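Local atomic coordinates of putative oxidoreductase FAD-binding subunit (Sulfolobus tokodaii, PDB entry 4ZOH), a protein that binds flavin-adenine dinucleotide and probably relays electrons through it as the flavoprotein subunit of a molybdenum-containing oxidoreductase. Residues E19-H24 with Y49-R54; G66-I71 with E163-T168; S111-S116 with S145-M150; I235-A240 with L267-I272. All blocks are in the same frame, centred on the assembly; numbering follows the deposited sequence.

How the interactions relate
Interactions 1, 2 and 3 belong to the FAD-binding part of the chain, and interaction 4 to the CO dehydrogenase flavoprotein C-terminal domain. Interaction 1 seats helix 14-23 on the small parallel sheet. Interaction 2 pairs strands 68-72 and 160-167 of the five-stranded antiparallel sheet, and interaction 3, nested along the chain in the loop that interaction 2 closes, follows helix 106-112 past the cofactor; the centres of interactions 2 and 3 lie about 20 Å apart. Interaction 4 comes last, its centre about 45 Å from that of interaction 1. Interaction 3 holds Ser-111 and His-112 of the FAD pocket and interaction 1 holds Ile-53, whereas interaction 4 is helix packing.

Interaction 1 of 4, residues E19-H24 with Y49-R54; sequences EFLEEH and YIVEIR
Phe-20 drives the edge of its ring into Tyr-49, making a T-shaped (edge-to-face) pair with centroids 4.9 Å apart and planes at 72°. Its CG stands anti to the backbone N (chi1 -165°), which carries the ring out to the strand, where CZ sits 3.5 Å from Tyr-49 CG. On the side of the ring nearer Val-51, CD2 touches Val-51 CG2. That methyl also receives Leu-21, whose CD2 lies 3.7 Å from Val-51 CG2, so one branch of the valine is shared by two helix residues. At the helix end, His-24 ND1 donates to Phe-20 O at 3.1 Å, almost within the imidazole plane, and the same oxygen accepts from His-24 N. With the ring so held, a face of the imidazole is turned to the edge of Tyr-49, centroids 5.3 Å apart, completing an aromatic cluster. A leucine in place of Tyr-49 would probably leave the Phe-20 edge without an aromatic face and the polar side chain of another protein's chain without the hydroxyl it bonds. Helix segment 19-23 runs nearly antiparallel to strand 49-52, the middle strand of a three-stranded parallel sheet, an arrangement characteristic of the alpha/beta layering in this FAD-binding fold.

Interaction 2 of 4, residues G66-I71 with E163-T168; sequences GNLYKI and EIQVPT
Strands 68-71 and 163-167 run antiparallel, with Tyr-69 facing Val-166 and Ile-71 facing Ile-164 as hydrogen-bonded pairs, while Lys-70 with Gln-165 is a non-hydrogen-bonded pair between them. Each hydrogen-bonded pair is joined in both directions; the Ile-71 N to Ile-164 O bond is 2.7 Å long. Toward the end of the ladder, Thr-168 N reaches Asn-67 O through a weak, bent bond.

Tyr-69, Ile-71, Ile-164 and Val-166 share one face of the sheet. Tyr-69 CB rests 3.8 Å from Val-166 CG2, and the ring swings along to Thr-168, whose CG2 lies over the ring face 4.0 Å from its centroid, a CH-pi contact. Because Thr-168 CG2 stands anti to the carbonyl carbon, it is this methyl that meets the tyrosine. On the face bearing Lys-70 and Gln-165, the extended Glu-163 chain crosses to the lysine and puts OE2 3.2 Å from Lys-70 CB. Gln-165 NE2 donates to Glu-163 OE1 (3.0 Å, 161° at the hydrogen), approaching on the anti side, somewhat out of the carboxylate plane. Lys-131 pairs with the same carboxylate, and the Tyr-61 hydroxyl bonds OE2. An alanine at Glu-163 would probably strand the Gln-165 amide and the Lys-131 charge without their partner. The ammonium of Lys-70 instead bridges to Asp-65.

Strand 62-64 lies beyond 68-72 and strand 129-134 beyond 160-167, while helices 106-112 and 119-125 pack on the isoleucine-valine face.

Interaction 3 of 4, residues S111-S116 with S145-M150; sequences SHLDPS and SFAKDM. With FAD (flavin-adenine dinucleotide), chain H.
Leu-113 packs against the turn at Ala-147 and Pro-115 against Met-150, where the loop leaving FAD-binding helix 106-112 passes an inverse gamma turn centred on Ala-147 and a classic beta bulge in which Lys-148 and Asp-149 both face Thr-152.

The apolar contacts carry the join, with no hydrogen bond between 111-116 and 145-150. Leu-113 leaves the helix with positive phi and directs its side chain at the other segment. Both of its methyls flank Ala-147 CB: CD1 and CD2 each lie 4.1 Å from it, and CD1 also approaches the backbone, 3.5 Å from Asp-149 O. The pyrrolidine of Pro-115 meets Met-150 through CG and CD, each about 4.1 Å from Met-150 CB; beyond CB the extended methionine chain leads away.

The polar contacts run within each segment or to residues beyond them. Asp-149 OD1 accepts from Met-150 N at 2.9 Å, from above the carboxylate plane, and also from Asn-214. A backbone hydrogen bond between Leu-113 and Phe-151 ties the helix exit to a point two residues beyond Asp-149.

The cofactor lies beside the helical start of 111-116, at Ser-111 and His-112. Ser-111 OG lies 3.3 Å from FAD N3A, beside the adenine, though its hydrogen bond goes to Gly-107 O. His-112 CB is 4.0 Å from FAD C4B of the adenosine ribose, and its ring stacks edge-to-face with Phe-151.

Farther along, an Asx turn bends the chain: Ser-116 N donates to the anti lone pair of Asp-114 OD1 at 2.7 Å.

Interaction 4 of 4, residues I235-A240 with L267-I272; sequences IIEKAA and LTKRAI
Ile-236 and Ile-272 lie alongside one another, pointing opposite ways, between two helices; the axes of segments 235-240 and 267-272 approach to 8.7 Å, at 138° to one another, closer to antiparallel than to perpendicular.

Apolar packing makes most of the contact. Ile-236 CG1 meets Ile-272 CG2 at 3.8 Å; with CG1 of Ile-272 beside the backbone N (chi1 -53°), its CG2 methyl is left to face the neighbouring helix. Ile-236 turns its other branch, CG2, to the lysine, 4.1 Å from Lys-269 CG, the two side chains lying roughly perpendicular. Small residues let the backbones draw together at the other end: Ala-240 and Thr-268 have their CA atoms only 5.2 Å apart, with Thr-268 CG2 3.9 Å from Ala-240 CA. The methyl of Ala-240 also lies 3.8 Å from Lys-269 N, against the main chain itself. The Thr-268 hydroxyl is occupied within its own helix by Val-264 O.

Charge enters at the margin. Glu-237 bends at chi2 (53°), which brings its carboxylate back across to the extended Lys-269; OE1 and NZ are 3.7 Å apart, a long salt bridge. The other oxygen, OE2, pairs with Lys-265, so one carboxylate is shared by two lysines of helix 257-276.

Helix 257-276 in turn lies on strands 173-179 and 189-198 of the C-terminal sheet, with helix 233-243 packed beside it. The chemistry implies a join held chiefly by close apolar fit, with a loose electrostatic link at its solvent-facing margin.

Interaction 1 of 4, residues E19-H24 with Y49-R54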
# COMPACT_ATOMS: atom_id res chain seq x y z
N GLU B 19 -17.64 -5.02 44.60
CA GLU B 19 -18.94 -4.34 44.49
C GLU B 19 -19.51 -4.39 43.07
O GLU B 19 -20.70 -4.74 42.84
CB GLU B 19 -18.77 -2.91 44.98
CG GLU B 19 -19.99 -2.34 45.64
CD GLU B 19 -20.32 -0.97 45.10
OE1 GLU B 19 -19.38 -0.21 44.76
OE2 GLU B 19 -21.53 -0.66 44.98
N PHE B 20 -18.65 -4.06 42.10
CA PHE B 20 -19.08 -4.12 40.70
C PHE B 20 -19.55 -5.52 40.35
O PHE B 20 -20.60 -5.66 39.70
CB PHE B 20 -18.02 -3.66 39.70
CG PHE B 20 -18.60 -3.39 38.33
CD1 PHE B 20 -18.91 -2.09 37.94
CD2 PHE B 20 -18.91 -4.46 37.44
CE1 PHE B 20 -19.47 -1.85 36.68
CE2 PHE B 20 -19.47 -4.22 36.19
CZ PHE B 20 -19.75 -2.91 35.81
N LEU B 21 -18.81 -6.54 40.80
CA LEU B 21 -19.19 -7.94 40.56
C LEU B 21 -20.47 -8.36 41.27
O LEU B 21 -21.28 -9.13 40.69
CB LEU B 21 -18.06 -8.91 40.91
CG LEU B 21 -16.90 -8.80 39.93
CD1 LEU B 21 -15.62 -9.38 40.55
CD2 LEU B 21 -17.27 -9.42 38.59
N GLU B 22 -20.65 -7.86 42.52
CA GLU B 22 -21.91 -8.06 43.30
C GLU B 22 -23.06 -7.62 42.43
O GLU B 22 -23.88 -8.44 42.04
CB GLU B 22 -21.97 -7.19 44.57
CG GLU B 22 -20.93 -7.41 45.65
CD GLU B 22 -21.29 -6.72 46.94
OE1 GLU B 22 -20.52 -5.84 47.41
OE2 GLU B 22 -22.37 -7.07 47.47
N GLU B 23 -23.06 -6.31 42.11
CA GLU B 23 -24.14 -5.66 41.36
C GLU B 23 -24.30 -6.08 39.90
O GLU B 23 -25.37 -5.89 39.31
CB GLU B 23 -23.97 -4.16 41.46
CG GLU B 23 -24.47 -3.61 42.78
CD GLU B 23 -23.54 -2.57 43.37
OE1 GLU B 23 -23.21 -1.61 42.65
OE2 GLU B 23 -23.14 -2.72 44.54
N HIS B 24 -23.26 -6.64 39.30
CA HIS B 24 -23.36 -7.10 37.91
C HIS B 24 -23.09 -8.61 37.79
O HIS B 24 -21.97 -9.07 37.53
CB HIS B 24 -22.43 -6.28 37.04
CG HIS B 24 -22.83 -4.86 36.95
ND1 HIS B 24 -22.29 -3.89 37.78
CD2 HIS B 24 -23.73 -4.24 36.16
CE1 HIS B 24 -22.82 -2.72 37.47
NE2 HIS B 24 -23.69 -2.90 36.49
N TYR B 49 -19.70 -7.18 31.28
CA TYR B 49 -18.49 -6.50 31.65
C TYR B 49 -17.36 -7.48 31.95
O TYR B 49 -17.57 -8.54 32.49
CB TYR B 49 -18.72 -5.60 32.87
CG TYR B 49 -19.59 -4.38 32.60
CD1 TYR B 49 -19.01 -3.15 32.26
CD2 TYR B 49 -21.00 -4.45 32.71
CE1 TYR B 49 -19.81 -2.03 32.01
CE2 TYR B 49 -21.80 -3.33 32.47
CZ TYR B 49 -21.20 -2.13 32.12
OH TYR B 49 -21.98 -1.01 31.88
N ILE B 50 -16.16 -7.10 31.61
CA ILE B 50 -15.02 -7.78 32.14
C ILE B 50 -14.43 -6.82 33.19
O ILE B 50 -14.20 -5.64 32.90
CB ILE B 50 -14.00 -8.09 31.00
CG1 ILE B 50 -14.54 -9.15 30.03
CG2 ILE B 50 -12.62 -8.42 31.56
CD1 ILE B 50 -14.99 -10.45 30.65
N VAL B 51 -14.17 -7.34 34.39
CA VAL B 51 -13.60 -6.53 35.47
C VAL B 51 -12.12 -6.89 35.64
O VAL B 51 -11.79 -8.07 35.90
CB VAL B 51 -14.38 -6.79 36.78
CG1 VAL B 51 -13.85 -5.99 37.96
CG2 VAL B 51 -15.88 -6.66 36.55
N GLU B 52 -11.24 -5.90 35.54
CA GLU B 52 -9.80 -6.19 35.55
C GLU B 52 -9.25 -6.26 36.98
O GLU B 52 -9.23 -5.26 37.67
CB GLU B 52 -9.00 -5.20 34.64
CG GLU B 52 -7.50 -5.41 34.69
CD GLU B 52 -6.70 -4.41 33.88
OE1 GLU B 52 -7.02 -4.08 32.71
OE2 GLU B 52 -5.69 -3.97 34.42
N ILE B 53 -8.78 -7.42 37.41
CA ILE B 53 -8.27 -7.55 38.79
C ILE B 53 -6.77 -7.62 38.82
O ILE B 53 -6.18 -7.55 39.87
CB ILE B 53 -8.94 -8.71 39.56
CG1 ILE B 53 -8.61 -10.08 38.93
CG2 ILE B 53 -10.46 -8.49 39.63
CD1 ILE B 53 -8.87 -11.25 39.87
N ARG B 54 -6.18 -7.68 37.62
CA ARG B 54 -4.75 -7.96 37.38
C ARG B 54 -3.80 -7.03 38.08
O ARG B 54 -2.71 -7.43 38.38
CB ARG B 54 -4.40 -7.80 35.91
CG ARG B 54 -5.16 -8.61 34.89
CD ARG B 54 -4.56 -8.41 33.47
NE ARG B 54 -3.09 -8.23 33.50
CZ ARG B 54 -2.20 -9.23 33.52
NH1 ARG B 54 -0.90 -8.98 33.56
NH2 ARG B 54 -2.64 -10.48 33.51

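Interaction 2 of 4, residues G66-I71 with E163-T168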
# COMPACT_ATOMS: atom_id res chain seq x y z
N GLY B 66 4.38 -20.35 59.02
CA GLY B 66 4.46 -21.55 59.83
C GLY B 66 4.73 -22.78 58.95
O GLY B 66 5.76 -22.88 58.25
N ASN B 67 3.77 -23.69 59.00
CA ASN B 67 3.77 -24.90 58.18
C ASN B 67 2.65 -24.81 57.08
O ASN B 67 2.07 -25.82 56.62
CB ASN B 67 3.56 -26.09 59.11
CG ASN B 67 2.44 -25.84 60.12
OD1 ASN B 67 1.37 -25.31 59.79
ND2 ASN B 67 2.70 -26.21 61.37
N LEU B 68 2.34 -23.58 56.68
CA LEU B 68 1.52 -23.30 55.50
C LEU B 68 2.30 -22.44 54.54
O LEU B 68 2.99 -21.52 54.96
CB LEU B 68 0.24 -22.59 55.90
CG LEU B 68 -1.02 -23.47 55.95
CD1 LEU B 68 -0.93 -24.50 57.04
CD2 LEU B 68 -2.25 -22.59 56.17
N TYR B 69 2.23 -22.77 53.26
CA TYR B 69 2.46 -21.79 52.21
C TYR B 69 1.14 -21.10 51.88
O TYR B 69 0.10 -21.77 51.72
CB TYR B 69 2.96 -22.46 50.97
CG TYR B 69 4.38 -22.95 51.01
CD1 TYR B 69 5.43 -22.06 50.89
CD2 TYR B 69 4.67 -24.36 51.10
CE1 TYR B 69 6.75 -22.52 50.85
CE2 TYR B 69 5.98 -24.83 51.09
CZ TYR B 69 7.00 -23.91 50.96
OH TYR B 69 8.30 -24.30 50.94
N LYS B 70 1.19 -19.76 51.84
CA LYS B 70 0.05 -18.97 51.39
C LYS B 70 0.42 -18.33 50.05
O LYS B 70 1.52 -17.76 49.88
CB LYS B 70 -0.35 -17.93 52.44
CG LYS B 70 -0.46 -18.54 53.82
CD LYS B 70 -1.37 -17.75 54.70
CE LYS B 70 -1.57 -18.53 55.98
NZ LYS B 70 -2.47 -17.76 56.85
N ILE B 71 -0.48 -18.53 49.08
CA ILE B 71 -0.17 -18.24 47.69
C ILE B 71 -1.22 -17.27 47.22
O ILE B 71 -2.42 -17.61 47.19
CB ILE B 71 -0.19 -19.50 46.77
CG1 ILE B 71 0.79 -20.53 47.27
CG2 ILE B 71 0.09 -19.11 45.29
CD1 ILE B 71 0.27 -21.91 47.01
N GLU B 163 -6.59 -16.37 47.75
CA GLU B 163 -5.46 -17.14 48.33
C GLU B 163 -5.65 -18.62 48.29
O GLU B 163 -6.76 -19.12 48.47
CB GLU B 163 -5.16 -16.71 49.75
CG GLU B 163 -3.87 -17.24 50.35
CD GLU B 163 -3.71 -16.71 51.78
OE1 GLU B 163 -4.49 -17.13 52.65
OE2 GLU B 163 -2.83 -15.87 52.03
N ILE B 164 -4.56 -19.31 48.00
CA ILE B 164 -4.52 -20.75 48.08
C ILE B 164 -3.54 -21.06 49.20
O ILE B 164 -2.42 -20.43 49.26
CB ILE B 164 -4.10 -21.45 46.74
CG1 ILE B 164 -5.19 -21.31 45.66
CG2 ILE B 164 -3.98 -22.96 46.96
CD1 ILE B 164 -5.45 -19.90 45.13
N GLN B 165 -3.98 -21.97 50.09
CA GLN B 165 -3.13 -22.51 51.23
C GLN B 165 -2.86 -24.01 51.12
O GLN B 165 -3.76 -24.83 50.81
CB GLN B 165 -3.85 -22.28 52.54
CG GLN B 165 -3.92 -20.83 53.00
CD GLN B 165 -5.06 -20.66 53.97
OE1 GLN B 165 -5.37 -21.61 54.71
NE2 GLN B 165 -5.72 -19.50 53.96
N VAL B 166 -1.62 -24.37 51.36
CA VAL B 166 -1.18 -25.77 51.33
C VAL B 166 -0.20 -25.97 52.50
O VAL B 166 0.52 -25.03 52.88
CB VAL B 166 -0.48 -26.13 49.97
CG1 VAL B 166 -1.49 -26.16 48.80
CG2 VAL B 166 0.75 -25.27 49.69
N PRO B 167 -0.12 -27.21 53.06
CA PRO B 167 0.92 -27.50 54.06
C PRO B 167 2.29 -27.40 53.40
O PRO B 167 2.40 -27.44 52.16
CB PRO B 167 0.62 -28.96 54.46
CG PRO B 167 -0.83 -29.16 54.10
CD PRO B 167 -1.01 -28.37 52.83
N THR B 168 3.36 -27.32 54.19
CA THR B 168 4.70 -27.14 53.63
C THR B 168 5.44 -28.39 53.17
O THR B 168 6.46 -28.28 52.47
CB THR B 168 5.63 -26.39 54.58
OG1 THR B 168 5.49 -26.96 55.87
CG2 THR B 168 5.21 -24.97 54.65

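Interaction 3 of 4, residues S111-S116 with S145-M150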
# COMPACT_ATOMS: atom_id res chain seq x y z
N SER B 111 -10.49 -21.19 39.57
CA SER B 111 -11.84 -20.62 39.38
C SER B 111 -12.45 -21.12 38.07
O SER B 111 -13.65 -21.24 37.94
CB SER B 111 -11.85 -19.12 39.47
OG SER B 111 -11.24 -18.69 40.68
N HIS B 112 -11.60 -21.54 37.15
CA HIS B 112 -12.07 -22.03 35.86
C HIS B 112 -12.49 -23.50 35.89
O HIS B 112 -13.52 -23.86 35.29
CB HIS B 112 -10.99 -21.75 34.79
CG HIS B 112 -11.34 -22.29 33.44
ND1 HIS B 112 -12.44 -21.84 32.72
CD2 HIS B 112 -10.70 -23.19 32.65
CE1 HIS B 112 -12.48 -22.49 31.57
NE2 HIS B 112 -11.43 -23.30 31.49
N LEU B 113 -11.68 -24.36 36.54
CA LEU B 113 -12.01 -25.80 36.76
C LEU B 113 -12.15 -26.69 35.54
O LEU B 113 -13.06 -27.53 35.47
CB LEU B 113 -13.23 -26.00 37.66
CG LEU B 113 -13.02 -25.74 39.15
CD1 LEU B 113 -14.30 -26.19 39.85
CD2 LEU B 113 -11.81 -26.49 39.73
N ASP B 114 -11.23 -26.53 34.60
CA ASP B 114 -11.16 -27.52 33.54
C ASP B 114 -10.80 -28.89 34.16
O ASP B 114 -9.82 -28.98 34.88
CB ASP B 114 -10.10 -27.12 32.52
CG ASP B 114 -10.14 -27.98 31.30
OD1 ASP B 114 -9.87 -29.22 31.37
OD2 ASP B 114 -10.46 -27.40 30.28
N PRO B 115 -11.57 -29.94 33.85
CA PRO B 115 -11.30 -31.24 34.47
C PRO B 115 -10.00 -31.91 34.00
O PRO B 115 -9.67 -33.01 34.49
CB PRO B 115 -12.52 -32.09 34.05
CG PRO B 115 -12.97 -31.46 32.78
CD PRO B 115 -12.74 -29.98 32.94
N SER B 116 -9.27 -31.27 33.08
CA SER B 116 -7.92 -31.77 32.76
C SER B 116 -6.82 -30.87 33.21
O SER B 116 -5.70 -31.09 32.83
CB SER B 116 -7.76 -32.00 31.26
OG SER B 116 -8.83 -32.77 30.82
N SER B 145 -14.20 -29.36 48.50
CA SER B 145 -15.55 -28.82 48.49
C SER B 145 -15.69 -27.66 47.51
O SER B 145 -16.79 -27.40 47.03
CB SER B 145 -15.94 -28.33 49.89
OG SER B 145 -15.60 -29.30 50.87
N PHE B 146 -14.58 -26.96 47.26
CA PHE B 146 -14.58 -25.81 46.34
C PHE B 146 -14.89 -26.27 44.90
O PHE B 146 -15.66 -25.62 44.16
CB PHE B 146 -13.26 -25.07 46.45
CG PHE B 146 -13.13 -23.92 45.49
CD1 PHE B 146 -13.76 -22.70 45.76
CD2 PHE B 146 -12.35 -24.05 44.34
CE1 PHE B 146 -13.64 -21.62 44.88
CE2 PHE B 146 -12.23 -22.99 43.46
CZ PHE B 146 -12.86 -21.77 43.73
N ALA B 147 -14.35 -27.43 44.56
CA ALA B 147 -14.52 -27.97 43.23
C ALA B 147 -15.82 -28.74 43.09
O ALA B 147 -15.84 -29.96 43.03
CB ALA B 147 -13.28 -28.78 42.82
N LYS B 148 -16.92 -28.00 43.01
CA LYS B 148 -18.26 -28.59 42.94
C LYS B 148 -18.52 -29.51 41.73
O LYS B 148 -19.24 -30.48 41.87
CB LYS B 148 -19.31 -27.49 43.01
CG LYS B 148 -19.33 -26.73 44.34
CD LYS B 148 -20.33 -25.56 44.36
CE LYS B 148 -21.75 -25.92 43.94
NZ LYS B 148 -22.34 -24.89 43.03
N ASP B 149 -17.94 -29.22 40.56
CA ASP B 149 -18.14 -30.07 39.35
C ASP B 149 -17.23 -29.48 38.25
O ASP B 149 -16.68 -28.41 38.45
CB ASP B 149 -19.64 -30.06 38.93
CG ASP B 149 -20.04 -31.21 37.98
OD1 ASP B 149 -19.24 -32.03 37.46
OD2 ASP B 149 -21.23 -31.26 37.69
N MET B 150 -17.04 -30.16 37.12
CA MET B 150 -16.31 -29.53 36.02
C MET B 150 -16.83 -28.09 35.84
O MET B 150 -18.04 -27.86 35.86
CB MET B 150 -16.42 -30.33 34.72
CG MET B 150 -17.83 -30.73 34.33
SD MET B 150 -17.68 -31.67 32.85
CE MET B 150 -19.36 -32.33 32.70
PA FAD H . -8.52 -16.15 33.47
O1A FAD H . -8.59 -16.69 32.08
O2A FAD H . -8.25 -14.73 33.74
O5B FAD H . -9.85 -16.48 34.22
C5B FAD H . -10.43 -17.82 34.13
C4B FAD H . -11.82 -17.85 34.98
O4B FAD H . -11.62 -17.47 36.41
C3B FAD H . -12.74 -16.77 34.44
O3B FAD H . -14.06 -17.24 34.45
C2B FAD H . -12.53 -15.55 35.37
O2B FAD H . -13.65 -14.66 35.43
C1B FAD H . -12.37 -16.20 36.70
N9A FAD H . -11.36 -15.74 37.64
C8A FAD H . -10.08 -15.44 37.43
N7A FAD H . -9.49 -15.15 38.61
C5A FAD H . -10.43 -15.27 39.58
C6A FAD H . -10.42 -15.12 40.98
N6A FAD H . -9.27 -14.80 41.56
N1A FAD H . -11.55 -15.31 41.68
C2A FAD H . -12.70 -15.72 41.08
N3A FAD H . -12.74 -15.86 39.75
C4A FAD H . -11.62 -15.65 38.97
N1 FAD H . -4.01 -25.22 32.08
C2 FAD H . -3.58 -26.42 32.65
O2 FAD H . -3.94 -26.70 33.77
N3 FAD H . -2.77 -27.27 31.96
C4 FAD H . -2.38 -26.99 30.70
O4 FAD H . -1.60 -27.78 30.14
C4X FAD H . -2.83 -25.80 30.09
N5 FAD H . -2.42 -25.50 28.81
C5X FAD H . -2.90 -24.30 28.20
C6 FAD H . -2.54 -24.05 26.88
C7 FAD H . -2.96 -22.87 26.26
C7M FAD H . -2.51 -22.65 24.80
C8 FAD H . -3.78 -21.96 26.96
C8M FAD H . -4.32 -20.65 26.32
C9 FAD H . -4.19 -22.24 28.27
C9A FAD H . -3.73 -23.40 28.90
N10 FAD H . -4.12 -23.72 30.22
C10 FAD H . -3.64 -24.92 30.79
C1' FAD H . -4.99 -22.86 31.01
C2' FAD H . -4.17 -21.80 31.78
O2' FAD H . -3.50 -22.47 32.87
C3' FAD H . -5.05 -20.62 32.28
O3' FAD H . -4.12 -19.60 32.65
C4' FAD H . -5.91 -20.96 33.48
O4' FAD H . -6.68 -22.12 33.16
C5' FAD H . -6.85 -19.81 33.88
O5' FAD H . -6.04 -18.90 34.68
P FAD H . -5.97 -17.37 34.30
O1P FAD H . -5.30 -16.66 35.43
O2P FAD H . -5.38 -17.20 32.95
O3P FAD H . -7.51 -17.06 34.34

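Interaction 4 of 4, residues I235-A240 with L267-I272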
# COMPACT_ATOMS: atom_id res chain seq x y z
N ILE B 235 4.00 -54.20 46.28
CA ILE B 235 2.98 -53.29 46.79
C ILE B 235 2.80 -52.07 45.87
O ILE B 235 1.70 -51.52 45.79
CB ILE B 235 3.31 -52.81 48.23
CG1 ILE B 235 3.89 -53.93 49.10
CG2 ILE B 235 2.07 -52.24 48.91
CD1 ILE B 235 5.35 -53.72 49.40
N ILE B 236 3.89 -51.65 45.24
CA ILE B 236 3.96 -50.57 44.26
C ILE B 236 3.05 -50.97 43.06
O ILE B 236 2.11 -50.22 42.65
CB ILE B 236 5.43 -50.34 43.82
CG1 ILE B 236 6.19 -49.49 44.84
CG2 ILE B 236 5.49 -49.67 42.43
CD1 ILE B 236 7.71 -49.45 44.62
N GLU B 237 3.34 -52.16 42.53
CA GLU B 237 2.57 -52.79 41.47
C GLU B 237 1.07 -52.86 41.87
O GLU B 237 0.17 -52.48 41.11
CB GLU B 237 3.19 -54.17 41.23
CG GLU B 237 2.52 -55.05 40.20
CD GLU B 237 2.35 -54.34 38.89
OE1 GLU B 237 3.25 -53.54 38.50
OE2 GLU B 237 1.29 -54.58 38.28
N LYS B 238 0.82 -53.25 43.11
CA LYS B 238 -0.54 -53.36 43.58
C LYS B 238 -1.20 -51.98 43.73
O LYS B 238 -2.38 -51.84 43.40
CB LYS B 238 -0.63 -54.19 44.89
CG LYS B 238 -2.08 -54.66 45.10
CD LYS B 238 -2.35 -55.76 46.11
CE LYS B 238 -3.84 -56.09 45.97
NZ LYS B 238 -4.56 -56.31 47.26
N ALA B 239 -0.47 -50.99 44.26
CA ALA B 239 -1.02 -49.64 44.45
C ALA B 239 -1.34 -49.03 43.10
O ALA B 239 -2.39 -48.44 42.91
CB ALA B 239 -0.03 -48.78 45.17
N ALA B 240 -0.43 -49.23 42.15
CA ALA B 240 -0.58 -48.68 40.79
C ALA B 240 -1.88 -49.25 40.16
O ALA B 240 -2.69 -48.49 39.59
CB ALA B 240 0.66 -48.95 39.91
N LEU B 267 1.06 -44.32 35.20
CA LEU B 267 1.55 -43.03 35.71
C LEU B 267 1.71 -43.02 37.24
O LEU B 267 2.64 -42.40 37.71
CB LEU B 267 0.75 -41.80 35.23
CG LEU B 267 0.63 -41.27 33.77
CD1 LEU B 267 0.45 -39.74 33.64
CD2 LEU B 267 1.66 -41.79 32.79
N THR B 268 0.79 -43.66 37.97
CA THR B 268 0.97 -43.95 39.40
C THR B 268 2.29 -44.72 39.63
O THR B 268 3.11 -44.30 40.42
CB THR B 268 -0.20 -44.71 39.96
OG1 THR B 268 -1.38 -43.94 39.70
CG2 THR B 268 -0.12 -44.89 41.44
N LYS B 269 2.54 -45.77 38.85
CA LYS B 269 3.82 -46.47 39.04
C LYS B 269 5.00 -45.53 38.80
O LYS B 269 5.98 -45.56 39.59
CB LYS B 269 3.91 -47.75 38.19
CG LYS B 269 5.08 -48.63 38.51
CD LYS B 269 5.06 -49.90 37.65
CE LYS B 269 6.41 -50.61 37.73
NZ LYS B 269 6.36 -52.00 37.25
N ARG B 270 4.95 -44.75 37.69
CA ARG B 270 6.06 -43.80 37.35
C ARG B 270 6.22 -42.79 38.53
O ARG B 270 7.32 -42.54 38.96
CB ARG B 270 5.75 -43.04 36.06
CG ARG B 270 5.97 -43.84 34.79
CD ARG B 270 5.33 -43.12 33.60
NE ARG B 270 5.89 -43.72 32.39
CZ ARG B 270 5.93 -43.17 31.18
NH1 ARG B 270 5.45 -41.94 30.93
NH2 ARG B 270 6.50 -43.87 30.20
N ALA B 271 5.11 -42.35 39.10
CA ALA B 271 5.10 -41.36 40.20
C ALA B 271 5.77 -41.89 41.49
O ALA B 271 6.71 -41.24 42.01
CB ALA B 271 3.68 -40.91 40.47
N ILE B 272 5.35 -43.08 41.95
CA ILE B 272 5.96 -43.72 43.13
C ILE B 272 7.47 -43.85 42.89
O ILE B 272 8.28 -43.35 43.67
CB ILE B 272 5.27 -45.09 43.41
CG1 ILE B 272 3.79 -44.93 43.51
CG2 ILE B 272 5.73 -45.71 44.71
CD1 ILE B 272 3.06 -46.25 43.38